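Beta-galactosidase (Trichoderma reesei, PDB 3OG2) probably hydrolyses terminal non-reducing beta-D-galactose residues from beta-D-galactosides, as a glycosylated member of glycoside hydrolase family 35. Local coordinates at residues Pro681-Asn690 / Pro698-Phe708; Thr723-Gly734 / Pro801-Ser812. One frame throughout, in Å; residues are numbered along the deposited sequence.

Contact 1: Pro681-Asn690 / Pro698-Phe708. With NAG (2-acetamido-2-deoxy-beta-D-glucopyranose), chain E.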
loop_
_atom_site.group_PDB
_atom_site.type_symbol
_atom_site.label_atom_id
_atom_site.label_comp_id
_atom_site.label_asym_id
_atom_site.label_seq_id
_atom_site.Cartn_x
_atom_site.Cartn_y
_atom_site.Cartn_z
ATOM N N PRO A 681 -0.770 -34.075 -16.376
ATOM C CA PRO A 681 -0.045 -33.620 -17.573
ATOM C C PRO A 681 1.319 -34.257 -17.712
ATOM O O PRO A 681 2.084 -34.412 -16.736
ATOM C CB PRO A 681 0.134 -32.100 -17.328
ATOM C CG PRO A 681 -1.097 -31.782 -16.503
ATOM C CD PRO A 681 -1.166 -32.933 -15.521
ATOM N N LEU A 682 1.663 -34.652 -18.943
ATOM C CA LEU A 682 2.982 -35.179 -19.210
ATOM C C LEU A 682 3.962 -34.043 -19.358
ATOM O O LEU A 682 3.689 -33.029 -20.027
ATOM C CB LEU A 682 2.979 -35.961 -20.533
ATOM C CG LEU A 682 1.989 -37.130 -20.597
ATOM C CD1 LEU A 682 2.201 -37.857 -21.937
ATOM C CD2 LEU A 682 2.163 -38.027 -19.372
ATOM N N ALA A 683 5.133 -34.159 -18.759
ATOM C CA ALA A 683 6.196 -33.151 -18.937
ATOM C C ALA A 683 7.046 -33.657 -20.090
ATOM O O ALA A 683 8.100 -34.241 -19.812
ATOM C CB ALA A 683 7.047 -32.979 -17.676
ATOM N N ASN A 684 6.539 -33.491 -21.307
ATOM C CA ASN A 684 7.190 -34.141 -22.427
ATOM C C ASN A 684 7.610 -33.132 -23.486
ATOM O O ASN A 684 7.931 -33.524 -24.633
ATOM C CB ASN A 684 6.277 -35.208 -23.042
ATOM C CG ASN A 684 4.962 -34.628 -23.544
ATOM O OD1 ASN A 684 4.707 -33.413 -23.455
ATOM N ND2 ASN A 684 4.143 -35.512 -24.081
ATOM N N LEU A 685 7.658 -31.853 -23.187
ATOM C CA LEU A 685 8.105 -30.862 -24.133
ATOM C C LEU A 685 9.609 -30.890 -24.270
ATOM O O LEU A 685 10.309 -30.638 -23.270
ATOM C CB LEU A 685 7.670 -29.435 -23.695
ATOM C CG LEU A 685 6.118 -29.320 -23.629
ATOM C CD1 LEU A 685 5.701 -27.976 -23.045
ATOM C CD2 LEU A 685 5.492 -29.626 -25.004
ATOM N N ARG A 686 10.090 -31.181 -25.462
ATOM C CA ARG A 686 11.543 -31.341 -25.607
ATOM C C ARG A 686 12.274 -30.015 -25.848
ATOM O O ARG A 686 13.506 -29.971 -25.802
ATOM C CB ARG A 686 11.861 -32.344 -26.739
ATOM C CG ARG A 686 11.179 -33.710 -26.473
ATOM C CD ARG A 686 11.883 -34.755 -27.373
ATOM N NE ARG A 686 13.275 -34.549 -26.997
ATOM C CZ ARG A 686 13.856 -34.822 -25.816
ATOM N NH1 ARG A 686 13.177 -35.361 -24.791
ATOM N NH2 ARG A 686 15.147 -34.533 -25.696
ATOM N N THR A 687 11.481 -28.981 -26.138
ATOM C CA THR A 687 12.034 -27.638 -26.287
ATOM C C THR A 687 11.203 -26.670 -25.429
ATOM O O THR A 687 10.074 -26.989 -25.041
ATOM C CB THR A 687 11.997 -27.137 -27.737
ATOM O OG1 THR A 687 10.600 -27.112 -28.132
ATOM C CG2 THR A 687 12.731 -28.102 -28.655
ATOM N N SER A 688 11.841 -25.557 -25.155
ATOM C CA SER A 688 11.241 -24.456 -24.410
ATOM C C SER A 688 11.408 -23.134 -25.161
ATOM O O SER A 688 12.400 -22.971 -25.825
ATOM C CB SER A 688 11.851 -24.328 -23.016
ATOM O OG SER A 688 11.269 -23.231 -22.288
ATOM N N ASN A 689 10.448 -22.227 -25.026
ATOM C CA ASN A 689 10.600 -20.877 -25.553
ATOM C C ASN A 689 11.263 -19.963 -24.534
ATOM O O ASN A 689 11.405 -18.767 -24.840
ATOM C CB ASN A 689 9.219 -20.290 -25.859
ATOM C CG ASN A 689 8.600 -20.807 -27.108
ATOM O OD1 ASN A 689 9.267 -21.511 -27.881
ATOM N ND2 ASN A 689 7.347 -20.496 -27.429
ATOM N N ASN A 690 11.580 -20.498 -23.367
ATOM C CA ASN A 690 12.232 -19.725 -22.314
ATOM C C ASN A 690 13.675 -19.421 -22.718
ATOM O O ASN A 690 14.571 -20.238 -22.654
ATOM C CB ASN A 690 12.174 -20.418 -20.969
ATOM C CG ASN A 690 12.582 -19.450 -19.857
ATOM O OD1 ASN A 690 13.433 -18.605 -19.982
ATOM N ND2 ASN A 690 11.891 -19.534 -18.716
ATOM N N PRO A 698 16.390 -33.025 -20.727
ATOM C CA PRO A 698 15.840 -33.477 -22.025
ATOM C C PRO A 698 14.403 -33.043 -22.276
ATOM O O PRO A 698 13.987 -33.010 -23.430
ATOM C CB PRO A 698 15.941 -34.990 -21.948
ATOM C CG PRO A 698 16.345 -35.390 -20.592
ATOM C CD PRO A 698 16.690 -34.148 -19.824
ATOM N N VAL A 699 13.634 -32.744 -21.242
ATOM C CA VAL A 699 12.291 -32.165 -21.372
ATOM C C VAL A 699 12.212 -30.982 -20.444
ATOM O O VAL A 699 12.956 -30.907 -19.458
ATOM C CB VAL A 699 11.165 -33.121 -20.983
ATOM C CG1 VAL A 699 11.108 -34.247 -22.027
ATOM C CG2 VAL A 699 11.352 -33.692 -19.556
ATOM N N SER A 700 11.358 -30.015 -20.743
ATOM C CA SER A 700 11.143 -28.905 -19.822
ATOM C C SER A 700 10.465 -29.385 -18.546
ATOM O O SER A 700 9.447 -30.097 -18.598
ATOM C CB SER A 700 10.228 -27.862 -20.494
ATOM O OG SER A 700 10.016 -26.837 -19.519
ATOM N N LEU A 701 10.998 -28.937 -17.420
ATOM C CA LEU A 701 10.359 -29.116 -16.109
ATOM C C LEU A 701 10.112 -27.771 -15.469
ATOM O O LEU A 701 10.193 -27.620 -14.249
ATOM C CB LEU A 701 11.234 -30.040 -15.248
ATOM C CG LEU A 701 11.414 -31.439 -15.870
ATOM C CD1 LEU A 701 12.461 -32.207 -15.072
ATOM C CD2 LEU A 701 10.134 -32.234 -15.921
ATOM N N TYR A 702 9.784 -26.800 -16.321
ATOM C CA TYR A 702 9.448 -25.438 -15.886
ATOM C C TYR A 702 7.937 -25.325 -15.798
ATOM O O TYR A 702 7.250 -25.528 -16.828
ATOM C CB TYR A 702 9.949 -24.417 -16.905
ATOM C CG TYR A 702 11.438 -24.386 -17.132
ATOM C CD1 TYR A 702 12.375 -25.009 -16.298
ATOM C CD2 TYR A 702 11.881 -23.672 -18.241
ATOM C CE1 TYR A 702 13.738 -24.912 -16.581
ATOM C CE2 TYR A 702 13.264 -23.567 -18.507
ATOM C CZ TYR A 702 14.168 -24.180 -17.682
ATOM O OH TYR A 702 15.528 -24.117 -17.940
ATOM N N GLY A 703 7.370 -24.978 -14.634
ATOM C CA GLY A 703 5.926 -24.934 -14.526
ATOM C C GLY A 703 5.237 -24.078 -15.580
ATOM O O GLY A 703 4.199 -24.450 -16.156
ATOM N N SER A 704 5.816 -22.887 -15.860
ATOM C CA SER A 704 5.091 -21.966 -16.740
ATOM C C SER A 704 5.082 -22.480 -18.165
ATOM O O SER A 704 4.202 -22.032 -18.947
ATOM C CB SER A 704 5.709 -20.559 -16.713
ATOM O OG SER A 704 5.410 -19.921 -15.464
ATOM N N ASP A 705 5.982 -23.378 -18.534
ATOM C CA ASP A 705 5.955 -23.920 -19.887
ATOM C C ASP A 705 4.736 -24.781 -20.084
ATOM O O ASP A 705 4.355 -25.023 -21.252
ATOM C CB ASP A 705 7.178 -24.765 -20.185
ATOM C CG ASP A 705 8.414 -23.906 -20.547
ATOM O OD1 ASP A 705 8.304 -22.664 -20.645
ATOM O OD2 ASP A 705 9.495 -24.524 -20.764
ATOM N N TYR A 706 4.066 -25.236 -19.040
ATOM C CA TYR A 706 2.872 -26.074 -19.106
ATOM C C TYR A 706 1.647 -25.339 -18.567
ATOM O O TYR A 706 0.589 -25.957 -18.358
ATOM C CB TYR A 706 3.125 -27.346 -18.286
ATOM C CG TYR A 706 4.280 -28.165 -18.842
ATOM C CD1 TYR A 706 5.583 -27.923 -18.417
ATOM C CD2 TYR A 706 4.043 -29.160 -19.764
ATOM C CE1 TYR A 706 6.648 -28.666 -18.913
ATOM C CE2 TYR A 706 5.128 -29.925 -20.271
ATOM C CZ TYR A 706 6.403 -29.684 -19.838
ATOM O OH TYR A 706 7.437 -30.446 -20.357
ATOM N N GLY A 707 1.785 -24.017 -18.349
ATOM C CA GLY A 707 0.614 -23.254 -17.916
ATOM C C GLY A 707 0.442 -23.110 -16.427
ATOM O O GLY A 707 -0.652 -22.639 -16.003
ATOM N N PHE A 708 1.439 -23.495 -15.621
ATOM C CA PHE A 708 1.338 -23.462 -14.173
ATOM C C PHE A 708 2.188 -22.305 -13.639
ATOM O O PHE A 708 3.424 -22.431 -13.685
ATOM C CB PHE A 708 1.810 -24.792 -13.558
ATOM C CG PHE A 708 0.977 -25.966 -14.068
ATOM C CD1 PHE A 708 -0.386 -26.035 -13.820
ATOM C CD2 PHE A 708 1.623 -26.979 -14.776
ATOM C CE1 PHE A 708 -1.093 -27.127 -14.272
ATOM C CE2 PHE A 708 0.930 -28.056 -15.272
ATOM C CZ PHE A 708 -0.447 -28.112 -15.001
HETATM C C1 NAG E . 6.462 -20.830 -28.584
HETATM C C2 NAG E . 4.971 -21.074 -28.290
HETATM C C3 NAG E . 4.117 -21.250 -29.534
HETATM C C4 NAG E . 4.367 -20.152 -30.586
HETATM C C5 NAG E . 5.888 -19.980 -30.733
HETATM C C6 NAG E . 6.197 -18.899 -31.774
HETATM C C7 NAG E . 3.971 -22.019 -26.250
HETATM C C8 NAG E . 3.522 -23.356 -25.687
HETATM N N2 NAG E . 4.710 -22.133 -27.358
HETATM O O3 NAG E . 2.728 -21.299 -29.234
HETATM O O4 NAG E . 3.780 -20.571 -31.824
HETATM O O5 NAG E . 6.474 -19.676 -29.445
HETATM O O6 NAG E . 7.502 -18.963 -32.304
HETATM O O7 NAG E . 3.351 -21.011 -25.874
HETATM O O HOH W 1 8.451 -26.070 -22.999
HETATM O O HOH W 2 8.049 -22.221 -23.493
HETATM O O HOH W 3 9.533 -21.254 -18.459
#

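Contact 2: Thr723-Gly734 / Pro801-Ser812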
loop_
_atom_site.group_PDB
_atom_site.type_symbol
_atom_site.label_atom_id
_atom_site.label_comp_id
_atom_site.label_asym_id
_atom_site.label_seq_id
_atom_site.Cartn_x
_atom_site.Cartn_y
_atom_site.Cartn_z
ATOM N N THR A 723 20.836 -50.327 -10.911
ATOM C CA THR A 723 21.613 -50.902 -9.811
ATOM C C THR A 723 20.879 -50.686 -8.478
ATOM O O THR A 723 19.952 -49.902 -8.409
ATOM C CB THR A 723 23.020 -50.300 -9.747
ATOM O OG1 THR A 723 22.947 -48.863 -9.659
ATOM C CG2 THR A 723 23.785 -50.611 -11.037
ATOM N N ALA A 724 21.297 -51.442 -7.477
ATOM C CA ALA A 724 20.596 -51.350 -6.206
ATOM C C ALA A 724 20.785 -49.993 -5.541
ATOM O O ALA A 724 19.936 -49.563 -4.779
ATOM C CB ALA A 724 21.088 -52.473 -5.314
ATOM N N ARG A 725 21.908 -49.336 -5.817
ATOM C CA ARG A 725 22.096 -47.993 -5.309
ATOM C C ARG A 725 22.283 -47.049 -6.483
ATOM O O ARG A 725 23.071 -47.374 -7.392
ATOM C CB ARG A 725 23.350 -47.948 -4.409
ATOM C CG ARG A 725 23.560 -46.565 -3.810
ATOM C CD ARG A 725 24.660 -46.582 -2.754
ATOM N NE ARG A 725 24.178 -47.189 -1.489
ATOM C CZ ARG A 725 24.928 -47.285 -0.403
ATOM N NH1 ARG A 725 26.187 -46.845 -0.416
ATOM N NH2 ARG A 725 24.379 -47.844 0.697
ATOM N N GLN A 726 21.569 -45.906 -6.466
ATOM C CA GLN A 726 21.676 -44.901 -7.516
ATOM C C GLN A 726 21.881 -43.557 -6.832
ATOM O O GLN A 726 21.518 -43.428 -5.667
ATOM C CB GLN A 726 20.434 -44.949 -8.406
ATOM C CG GLN A 726 20.440 -46.328 -9.115
ATOM C CD GLN A 726 19.494 -46.461 -10.256
ATOM O OE1 GLN A 726 19.576 -47.386 -11.051
ATOM N NE2 GLN A 726 18.572 -45.499 -10.394
ATOM N N GLN A 727 22.441 -42.627 -7.602
ATOM C CA GLN A 727 22.717 -41.320 -7.069
ATOM C C GLN A 727 21.858 -40.332 -7.860
ATOM O O GLN A 727 21.890 -40.329 -9.084
ATOM C CB GLN A 727 24.198 -40.986 -7.219
ATOM C CG GLN A 727 25.117 -41.951 -6.442
ATOM C CD GLN A 727 24.907 -42.069 -4.959
ATOM O OE1 GLN A 727 25.246 -43.147 -4.391
ATOM N NE2 GLN A 727 24.379 -41.028 -4.304
ATOM N N LEU A 728 21.126 -39.512 -7.128
ATOM C CA LEU A 728 20.277 -38.508 -7.745
ATOM C C LEU A 728 20.772 -37.101 -7.421
ATOM O O LEU A 728 21.009 -36.753 -6.257
ATOM C CB LEU A 728 18.857 -38.659 -7.153
ATOM C CG LEU A 728 17.866 -37.587 -7.600
ATOM C CD1 LEU A 728 17.605 -37.731 -9.097
ATOM C CD2 LEU A 728 16.599 -37.766 -6.747
ATOM N N PHE A 729 20.918 -36.288 -8.435
ATOM C CA PHE A 729 21.250 -34.871 -8.339
ATOM C C PHE A 729 19.989 -34.173 -8.762
ATOM O O PHE A 729 19.451 -34.527 -9.839
ATOM C CB PHE A 729 22.419 -34.506 -9.283
ATOM C CG PHE A 729 22.501 -33.011 -9.506
ATOM C CD1 PHE A 729 22.892 -32.200 -8.450
ATOM C CD2 PHE A 729 22.198 -32.466 -10.744
ATOM C CE1 PHE A 729 22.974 -30.841 -8.643
ATOM C CE2 PHE A 729 22.291 -31.099 -10.948
ATOM C CZ PHE A 729 22.700 -30.296 -9.892
ATOM N N LEU A 730 19.512 -33.242 -7.984
ATOM C CA LEU A 730 18.313 -32.504 -8.331
ATOM C C LEU A 730 18.456 -31.020 -8.048
ATOM O O LEU A 730 18.723 -30.602 -6.934
ATOM C CB LEU A 730 17.211 -33.096 -7.483
ATOM C CG LEU A 730 15.797 -32.859 -7.818
ATOM C CD1 LEU A 730 15.360 -33.354 -9.206
ATOM C CD2 LEU A 730 14.962 -33.557 -6.734
ATOM N N SER A 731 18.328 -30.202 -9.080
ATOM C CA SER A 731 18.419 -28.760 -8.970
ATOM C C SER A 731 17.028 -28.180 -9.084
ATOM O O SER A 731 16.380 -28.334 -10.143
ATOM C CB SER A 731 19.385 -28.245 -10.046
ATOM O OG SER A 731 19.514 -26.835 -9.965
ATOM N N THR A 732 16.538 -27.615 -7.984
ATOM C CA THR A 732 15.180 -27.046 -7.962
ATOM C C THR A 732 15.203 -25.553 -7.823
ATOM O O THR A 732 16.159 -24.942 -7.321
ATOM C CB THR A 732 14.318 -27.697 -6.845
ATOM O OG1 THR A 732 14.993 -27.503 -5.568
ATOM C CG2 THR A 732 14.090 -29.179 -7.076
ATOM N N GLN A 733 14.125 -24.888 -8.250
ATOM C CA GLN A 733 14.075 -23.434 -8.160
ATOM C C GLN A 733 12.640 -23.046 -7.876
ATOM O O GLN A 733 11.719 -23.368 -8.659
ATOM C CB GLN A 733 14.598 -22.795 -9.446
ATOM C CG GLN A 733 14.473 -21.265 -9.371
ATOM C CD GLN A 733 15.357 -20.596 -10.391
ATOM O OE1 GLN A 733 16.554 -20.379 -10.120
ATOM N NE2 GLN A 733 14.824 -20.281 -11.579
ATOM N N GLY A 734 12.428 -22.313 -6.791
ATOM C CA GLY A 734 11.083 -21.871 -6.436
ATOM C C GLY A 734 10.972 -20.389 -6.129
ATOM O O GLY A 734 9.906 -19.928 -5.753
ATOM N N PRO A 801 12.506 -19.657 -14.228
ATOM C CA PRO A 801 11.467 -20.695 -14.107
ATOM C C PRO A 801 11.265 -21.175 -12.685
ATOM O O PRO A 801 12.053 -20.917 -11.759
ATOM C CB PRO A 801 11.963 -21.812 -15.019
ATOM C CG PRO A 801 13.381 -21.578 -15.220
ATOM C CD PRO A 801 13.660 -20.081 -15.023
ATOM N N ARG A 802 10.192 -21.936 -12.560
ATOM C CA ARG A 802 9.892 -22.612 -11.284
ATOM C C ARG A 802 9.803 -24.081 -11.579
ATOM O O ARG A 802 9.122 -24.478 -12.567
ATOM C CB ARG A 802 8.573 -22.133 -10.689
ATOM C CG ARG A 802 8.604 -20.605 -10.485
ATOM C CD ARG A 802 9.518 -20.264 -9.321
ATOM N NE ARG A 802 9.636 -18.851 -8.984
ATOM C CZ ARG A 802 10.747 -18.129 -9.235
ATOM N NH1 ARG A 802 11.782 -18.638 -9.891
ATOM N NH2 ARG A 802 10.762 -16.878 -8.811
ATOM N N GLY A 803 10.443 -24.931 -10.762
ATOM C CA GLY A 803 10.368 -26.359 -10.978
ATOM C C GLY A 803 11.773 -26.939 -10.879
ATOM O O GLY A 803 12.533 -26.641 -9.936
ATOM N N ILE A 804 12.091 -27.813 -11.818
ATOM C CA ILE A 804 13.370 -28.532 -11.805
ATOM C C ILE A 804 14.221 -27.967 -12.924
ATOM O O ILE A 804 13.858 -28.029 -14.088
ATOM C CB ILE A 804 13.162 -30.048 -11.956
ATOM C CG1 ILE A 804 12.357 -30.590 -10.748
ATOM C CG2 ILE A 804 14.490 -30.788 -12.131
ATOM C CD1 ILE A 804 11.813 -31.985 -10.946
ATOM N N LEU A 805 15.365 -27.383 -12.540
ATOM C CA LEU A 805 16.293 -26.803 -13.520
ATOM C C LEU A 805 17.174 -27.860 -14.130
ATOM O O LEU A 805 17.640 -27.675 -15.270
ATOM C CB LEU A 805 17.225 -25.800 -12.784
ATOM C CG LEU A 805 16.516 -24.623 -12.152
ATOM C CD1 LEU A 805 17.546 -23.701 -11.507
ATOM C CD2 LEU A 805 15.706 -23.888 -13.200
ATOM N N ASP A 806 17.535 -28.897 -13.384
ATOM C CA ASP A 806 18.489 -29.875 -13.883
ATOM C C ASP A 806 18.382 -31.079 -12.978
ATOM O O ASP A 806 17.933 -30.992 -11.818
ATOM C CB ASP A 806 19.936 -29.350 -13.808
ATOM C CG ASP A 806 20.891 -30.074 -14.728
ATOM O OD1 ASP A 806 20.452 -30.992 -15.456
ATOM O OD2 ASP A 806 22.071 -29.688 -14.756
ATOM N N TYR A 807 18.798 -32.229 -13.462
ATOM C CA TYR A 807 18.896 -33.433 -12.656
ATOM C C TYR A 807 19.860 -34.402 -13.328
ATOM O O TYR A 807 20.128 -34.316 -14.506
ATOM C CB TYR A 807 17.525 -34.105 -12.492
ATOM C CG TYR A 807 16.921 -34.654 -13.753
ATOM C CD1 TYR A 807 17.162 -35.977 -14.197
ATOM C CD2 TYR A 807 16.085 -33.866 -14.535
ATOM C CE1 TYR A 807 16.627 -36.494 -15.352
ATOM C CE2 TYR A 807 15.515 -34.361 -15.701
ATOM C CZ TYR A 807 15.799 -35.648 -16.091
ATOM O OH TYR A 807 15.211 -36.128 -17.226
ATOM N N ALA A 808 20.260 -35.382 -12.536
ATOM C CA ALA A 808 21.072 -36.463 -13.098
ATOM C C ALA A 808 20.811 -37.667 -12.188
ATOM O O ALA A 808 20.896 -37.535 -10.957
ATOM C CB ALA A 808 22.552 -36.150 -13.113
ATOM N N LEU A 809 20.508 -38.783 -12.765
ATOM C CA LEU A 809 20.322 -40.021 -11.992
ATOM C C LEU A 809 21.350 -41.005 -12.536
ATOM O O LEU A 809 21.348 -41.274 -13.751
ATOM C CB LEU A 809 18.905 -40.540 -12.212
ATOM C CG LEU A 809 18.601 -41.823 -11.407
ATOM C CD1 LEU A 809 18.763 -41.637 -9.903
ATOM C CD2 LEU A 809 17.174 -42.276 -11.720
ATOM N N THR A 810 22.207 -41.537 -11.682
ATOM C CA THR A 810 23.290 -42.380 -12.159
ATOM C C THR A 810 23.282 -43.694 -11.366
ATOM O O THR A 810 22.966 -43.712 -10.169
ATOM C CB THR A 810 24.674 -41.691 -12.044
ATOM O OG1 THR A 810 24.780 -41.160 -10.708
ATOM C CG2 THR A 810 24.866 -40.526 -13.008
ATOM N N SER A 811 23.631 -44.765 -12.088
ATOM C CA SER A 811 23.787 -46.034 -11.436
ATOM C C SER A 811 25.126 -46.066 -10.703
ATOM O O SER A 811 25.982 -45.168 -10.833
ATOM C CB SER A 811 23.761 -47.190 -12.452
ATOM O OG SER A 811 25.077 -47.297 -13.016
ATOM N N SER A 812 25.280 -47.157 -9.939
ATOM C CA SER A 812 26.523 -47.237 -9.137
ATOM C C SER A 812 27.718 -47.502 -10.022
ATOM O O SER A 812 28.825 -47.521 -9.488
ATOM C CB SER A 812 26.380 -48.302 -8.046
ATOM O OG SER A 812 26.032 -49.562 -8.585
HETATM O O HOH W 4 24.654 -50.835 -6.472
HETATM O O HOH W 5 23.825 -38.354 -10.218
#

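Contact 1: Pro681-Asn690 / Pro698-Phe708
In the long loop between strands 663-666 and 713-720, which carries an N-linked glycan on N689, the chain folds back so that L685 and S688 meet Y706 and D705. D705, in the 3-10 turn 703-705, collects hydroxyls: its OD2 accepts from S688 OG at 2.7 Å on the syn side, 20° out of the carboxylate plane, and from S700 OG on the anti side. A chi1 of 179° puts S688 OG beside its carbonyl carbon, where N690 N donates to it at 3.0 Å, an ST turn. D705 OD1 reaches N690 ND2 through a water, and K799 O gives that amide a direct partner.

Y706 is the second junction. Its OH accepts from L685 N at 3.2 Å and donates to S700 O at 2.7 Å, while S700 N bonds straight to L685 O at 2.8 Å. L685 CD1 sits over one ring face, 3.8 Å from the Y706 centroid and 27° off the normal, a CH-pi contact. A683 CB packs beside this ring and against L701 CD2 at 3.6 Å. A phenylalanine here lacks the hydroxyl and would probably leave L685 N and S700 O without this common partner, even if the ring stayed against L685.

Two of the three direct hydrogen bonds between the runs thus use a side-chain hydroxyl, and the pair donating to D705 would be expected to stabilise a negative carboxylate.

Contact 2: Thr723-Gly734 / Pro801-Ser812
Strands 726-733 and 803-811 run antiparallel, their axes 4.5 Å apart at closest approach with N-to-C directions 144° apart, and Q727/T810, F729/A808, S731/D806 and Q733/G803 are the hydrogen-bonded pairs. F729 N to A808 O measures 2.8 Å. The register slips by one at S731, whose O takes L805 N at 2.8 Å but D806 N only weakly at 3.5 Å; with L805 and D806 both facing S731, this is a classic beta bulge.

On one face L728, L730, T732, I804, Y807 and L809 line up. L730 CD1 touches I804 CG2 and Y807 CB, 4.0 Å from each. The Y807 ring leads away from this pairing to meet W821, to whose NE1 its OH is hydrogen-bonded. L728, L730 and T732 touch strand 775-782, while I804 and L809 touch strand 713-720, so this face lies in the interior of a beta sandwich, with 726-733 central and 803-811 at the edge of a three-stranded sheet.

The other face is more polar. F729 turns the edge of its ring to D806 OD2, the carboxylate standing nearly perpendicular to it, and S731 OG is hydrogen-bonded to N762 OD1. Beyond the bulge Q733 stretches out, CG opposite its backbone N (chi1 177°), its CB against L805 CD1 and its chain crossing that leucine obliquely, until NE2 donates to P801 O at 2.8 Å, only 1° out of its amide plane. P801 O accepts a second bond from R802 NH1 at 3.0 Å, from above the carbonyl plane; the R802 guanidinium lays one face on G734 C, while NH2 is hydrogen-bonded to G786 O and salt-bridged to D788. At the far end T723 OG1 accepts from S812 N at 2.9 Å and donates to R725 O.

Overall arrangement
Contact 1 comes first along the chain and contact 2 follows, their centres about 17 Å apart on the same side of the chain's centre. They touch directly: L701 O and G703 N probably hydrogen-bond to I804 N and R802 O, and the Y702 ring packs on P801, so 698-708 lies against the first half of strand 803-811. P681 and A683 meanwhile make backbone bonds to L823 and W821 of strand 820-824, an edge strand of the five-stranded sheet that faces the three-stranded sheet of contact 2. The loop of contact 1 therefore spans the edges of both sheets of this beta-sandwich domain, away from the galactose-binding residues.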